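Local coordinates for core protein VP4 (PDB 2JHP) that caps viral RNA as a multifunctional enzyme and is one of the five proteins that form the inner capsid of bluetongue virus, at residues E285-L288 / G289-I292; N582-Q585 / K586-L590. One frame throughout, in Å; residues are numbered along the deposited sequence.

Overall arrangement
Following the chain from the N terminus, interaction 1 comes first, midway along helix 280-295, which links strand 260-264 to strand 302-308 in a seven-stranded mixed sheet. It closes two successive turns of the helix, and side chains of residues 285-292 pack against that sheet near a bound S-adenosyl-L-homocysteine. Interaction 2 comes nearly 300 residues later, in the loop between helices 568-576 and 612-625, and joins neighbouring residues of an irregular surface turn, 582-589. The two are in series, neither nesting nor crossing. Their centres are about 75 Å apart, on opposite sides of the chain's centre, so each is a local tie in a separate part of an elongated molecule.

Interaction 1 of 2, residues E285-L288 / G289-I292; sequences EDRL and GEEI
Arg-287 lies alongside the side chain of Glu-290, one helical turn on, and its NH1 meets Glu-290 OE2 at 2.6 Å in a short salt bridge. The carboxylate comes in at the edge of the guanidinium, but the two planes are turned 64° from each other, so this is not a flat two-pronged pairing. Bends at chi2 (-9°) and chi3 fold the arginine back along the helix, which brings one rim of the guanidinium over Asp-286 CB. The charge of Asp-286 OD2 completes the network from 3.7 Å off NH2, a long pairing with no N-H aimed at it. The other ends are held elsewhere: Asp-286 OD1 and Glu-285 OE1 share Arg-308, and Glu-290 OE1 takes the backbone N-H of Ile-319. On another flank, Leu-288 CG touches Ile-292 CD1 at 3.9 Å, and both side chains pack on Trp-264. Beneath the side chains run the usual helical bonds; Ile-292 N reaches Leu-288 O at 2.8 Å and almost straight, at 177°, while Glu-290 N to Asp-286 O is weak. Glu-285 approaches bound S-adenosyl-L-homocysteine to about 5 Å. The helix carrying this i to i+3 salt bridge joins neighbouring parallel strands 260-264 and 302-308, a beta-alpha-beta crossover in a sheet of order 3-2-1-4-5-7-6, the Rossmann-like methyltransferase fold.

Interaction 2 of 2, residues N582-Q585 / K586-L590; sequences NREQ and KLRDL
Glu-584 and Arg-588 form the salt bridge of this turn, with OE2 of the glutamate 3.0 Å from NH2 of the arginine. The carboxylate crosses the guanidinium at a slant, the planes 42° apart, and its other oxygen, OE1, sits 3.3 Å above one guanidinium face, toward the rim. The glutamate gets there by bending at chi2 (-90°), which brings its end back over the turn. A weak backbone bond, Leu-587 N to Glu-584 O, lies beneath it.

Two other polar groups look elsewhere for their partners. Lys-586 sends NZ to the carbonyl of Ser-579, and Asp-589 OD2 takes the indole N-H of Trp-578. Asp-589 OD1 stands 2.9 Å from Gln-585 O, two acceptors facing each other, and has a weak bond to Gln-581 instead.

The packing is mostly side-chain carbon against backbone oxygen. Lys-586 CB and CG both lie 3.1 Å from Asn-582 O, with CG also 3.2 Å from Arg-583 O, and the extended chain runs on toward Trp-578 and Trp-600. Leu-587 CD1 touches the carbonyl oxygens of both Arg-583 and Glu-584. Gln-585 lies beside Arg-588 and puts CG at the edge of the guanidinium, in its plane, with the amide nearly perpendicular.

The peptide before Arg-588 is modelled cis, and Arg-588 itself touches a crystal neighbour, so the lattice may influence this surface conformation. With the charge pair joined through one arginine nitrogen at an exposed site, the bridge is probably readily adjustable, whereas Lys-586 and Asp-589 tie the turn to the residues just before it.

Interaction 1 of 2, residues E285-L288 / G289-I292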
# COMPACT_ATOMS: atom_id res chain seq x y z
N GLU A 285 10.25 40.57 -7.91
CA GLU A 285 10.96 39.30 -8.14
C GLU A 285 10.02 38.11 -8.17
O GLU A 285 10.13 37.27 -9.06
CB GLU A 285 12.05 39.05 -7.09
CG GLU A 285 13.19 40.06 -7.12
CD GLU A 285 14.08 39.96 -5.90
OE1 GLU A 285 13.62 39.43 -4.86
OE2 GLU A 285 15.24 40.41 -5.99
N ASP A 286 9.11 38.03 -7.21
CA ASP A 286 8.14 36.94 -7.18
C ASP A 286 7.28 37.00 -8.44
O ASP A 286 7.05 35.97 -9.07
CB ASP A 286 7.27 36.99 -5.92
CG ASP A 286 8.06 36.77 -4.62
OD1 ASP A 286 9.26 36.39 -4.66
OD2 ASP A 286 7.45 36.95 -3.54
N ARG A 287 6.82 38.20 -8.79
CA ARG A 287 6.03 38.44 -10.00
C ARG A 287 6.79 38.08 -11.28
O ARG A 287 6.17 37.65 -12.25
CB ARG A 287 5.57 39.92 -10.10
CG ARG A 287 4.37 40.38 -9.24
CD ARG A 287 3.62 39.23 -8.52
NE ARG A 287 4.00 39.15 -7.11
CZ ARG A 287 3.86 38.07 -6.34
NH1 ARG A 287 3.36 36.95 -6.84
NH2 ARG A 287 4.24 38.12 -5.07
N LEU A 288 8.11 38.28 -11.28
CA LEU A 288 8.94 38.02 -12.45
C LEU A 288 9.03 36.53 -12.74
O LEU A 288 8.87 36.11 -13.88
CB LEU A 288 10.35 38.59 -12.28
CG LEU A 288 11.28 38.41 -13.49
CD1 LEU A 288 10.69 39.11 -14.71
CD2 LEU A 288 12.70 38.92 -13.21
N GLY A 289 9.30 35.75 -11.68
CA GLY A 289 9.40 34.30 -11.76
C GLY A 289 8.15 33.68 -12.34
O GLY A 289 8.23 32.77 -13.16
N GLU A 290 7.01 34.21 -11.90
CA GLU A 290 5.70 33.80 -12.40
C GLU A 290 5.54 34.11 -13.89
O GLU A 290 5.13 33.24 -14.67
CB GLU A 290 4.59 34.51 -11.59
CG GLU A 290 4.43 34.01 -10.15
CD GLU A 290 3.49 34.87 -9.31
OE1 GLU A 290 2.79 35.76 -9.87
OE2 GLU A 290 3.46 34.67 -8.08
N GLU A 291 5.88 35.34 -14.26
CA GLU A 291 5.80 35.83 -15.63
C GLU A 291 6.70 35.04 -16.58
O GLU A 291 6.27 34.61 -17.64
CB GLU A 291 6.16 37.31 -15.67
CG GLU A 291 5.10 38.22 -15.06
CD GLU A 291 5.54 39.67 -14.94
OE1 GLU A 291 6.64 40.02 -15.44
OE2 GLU A 291 4.78 40.47 -14.33
N ILE A 292 7.96 34.83 -16.18
CA ILE A 292 8.88 33.98 -16.93
C ILE A 292 8.30 32.58 -17.14
O ILE A 292 8.37 32.03 -18.24
CB ILE A 292 10.28 33.94 -16.27
CG1 ILE A 292 11.01 35.27 -16.54
CG2 ILE A 292 11.10 32.76 -16.78
CD1 ILE A 292 12.34 35.46 -15.83

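Interaction 2 of 2, residues N582-Q585 / K586-L590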
# COMPACT_ATOMS: atom_id res chain seq x y z
N ASN A 582 -5.40 -41.18 -8.31
CA ASN A 582 -4.57 -42.30 -7.80
C ASN A 582 -3.50 -41.71 -6.88
O ASN A 582 -2.77 -40.79 -7.29
CB ASN A 582 -3.85 -43.06 -8.92
CG ASN A 582 -4.37 -42.72 -10.32
OD1 ASN A 582 -4.94 -43.58 -11.01
ND2 ASN A 582 -4.15 -41.46 -10.75
N ARG A 583 -3.41 -42.22 -5.65
CA ARG A 583 -2.49 -41.67 -4.63
C ARG A 583 -1.08 -41.45 -5.21
O ARG A 583 -0.49 -40.38 -5.03
CB ARG A 583 -2.43 -42.58 -3.39
CG ARG A 583 -1.67 -43.93 -3.60
CD ARG A 583 -1.07 -44.51 -2.30
NE ARG A 583 -0.90 -43.49 -1.25
CZ ARG A 583 -1.56 -43.51 -0.09
NH1 ARG A 583 -1.36 -42.53 0.80
NH2 ARG A 583 -2.40 -44.50 0.20
N GLU A 584 -0.58 -42.47 -5.92
CA GLU A 584 0.76 -42.46 -6.49
C GLU A 584 0.95 -41.45 -7.62
O GLU A 584 1.86 -40.62 -7.57
CB GLU A 584 1.14 -43.86 -6.96
CG GLU A 584 2.36 -44.45 -6.26
CD GLU A 584 3.67 -44.12 -6.98
OE1 GLU A 584 4.04 -42.92 -7.04
OE2 GLU A 584 4.34 -45.07 -7.47
N GLN A 585 0.09 -41.53 -8.64
CA GLN A 585 0.24 -40.70 -9.85
C GLN A 585 -0.18 -39.27 -9.59
O GLN A 585 -0.22 -38.45 -10.52
CB GLN A 585 -0.56 -41.29 -11.03
CG GLN A 585 0.14 -42.43 -11.80
CD GLN A 585 -0.32 -43.83 -11.38
OE1 GLN A 585 -0.30 -44.77 -12.19
NE2 GLN A 585 -0.75 -43.96 -10.12
N LYS A 586 -0.45 -38.96 -8.33
CA LYS A 586 -0.90 -37.63 -7.95
C LYS A 586 0.06 -36.92 -6.98
O LYS A 586 -0.36 -36.01 -6.25
CB LYS A 586 -2.34 -37.68 -7.40
CG LYS A 586 -2.48 -37.98 -5.90
CD LYS A 586 -3.89 -37.70 -5.38
CE LYS A 586 -3.89 -37.75 -3.85
NZ LYS A 586 -5.21 -38.17 -3.29
N LEU A 587 1.34 -37.30 -6.99
CA LEU A 587 2.32 -36.64 -6.11
C LEU A 587 3.83 -36.89 -6.28
O LEU A 587 4.59 -36.49 -5.38
CB LEU A 587 1.93 -36.88 -4.62
CG LEU A 587 2.23 -38.16 -3.78
CD1 LEU A 587 2.35 -39.44 -4.61
CD2 LEU A 587 3.47 -38.00 -2.89
N ARG A 588 4.34 -37.42 -7.41
CA ARG A 588 3.97 -37.11 -8.82
C ARG A 588 3.50 -35.68 -9.09
O ARG A 588 4.24 -34.74 -8.79
CB ARG A 588 3.13 -38.21 -9.50
CG ARG A 588 3.84 -39.56 -9.49
CD ARG A 588 3.76 -40.31 -10.81
NE ARG A 588 3.84 -41.76 -10.60
CZ ARG A 588 4.96 -42.43 -10.31
NH1 ARG A 588 6.13 -41.80 -10.19
NH2 ARG A 588 4.91 -43.75 -10.13
N ASP A 589 2.29 -35.48 -9.64
CA ASP A 589 1.88 -34.14 -10.08
C ASP A 589 1.87 -33.04 -8.99
O ASP A 589 1.38 -31.93 -9.21
CB ASP A 589 0.57 -34.19 -10.89
CG ASP A 589 -0.57 -34.84 -10.15
OD1 ASP A 589 -1.26 -35.70 -10.76
OD2 ASP A 589 -0.78 -34.50 -8.97
N LEU A 590 2.45 -33.35 -7.83
CA LEU A 590 2.55 -32.41 -6.71
C LEU A 590 3.99 -31.96 -6.46
O LEU A 590 4.23 -31.01 -5.69
CB LEU A 590 1.94 -33.05 -5.45
CG LEU A 590 1.67 -32.31 -4.13
CD1 LEU A 590 0.31 -32.72 -3.58
CD2 LEU A 590 2.76 -32.56 -3.10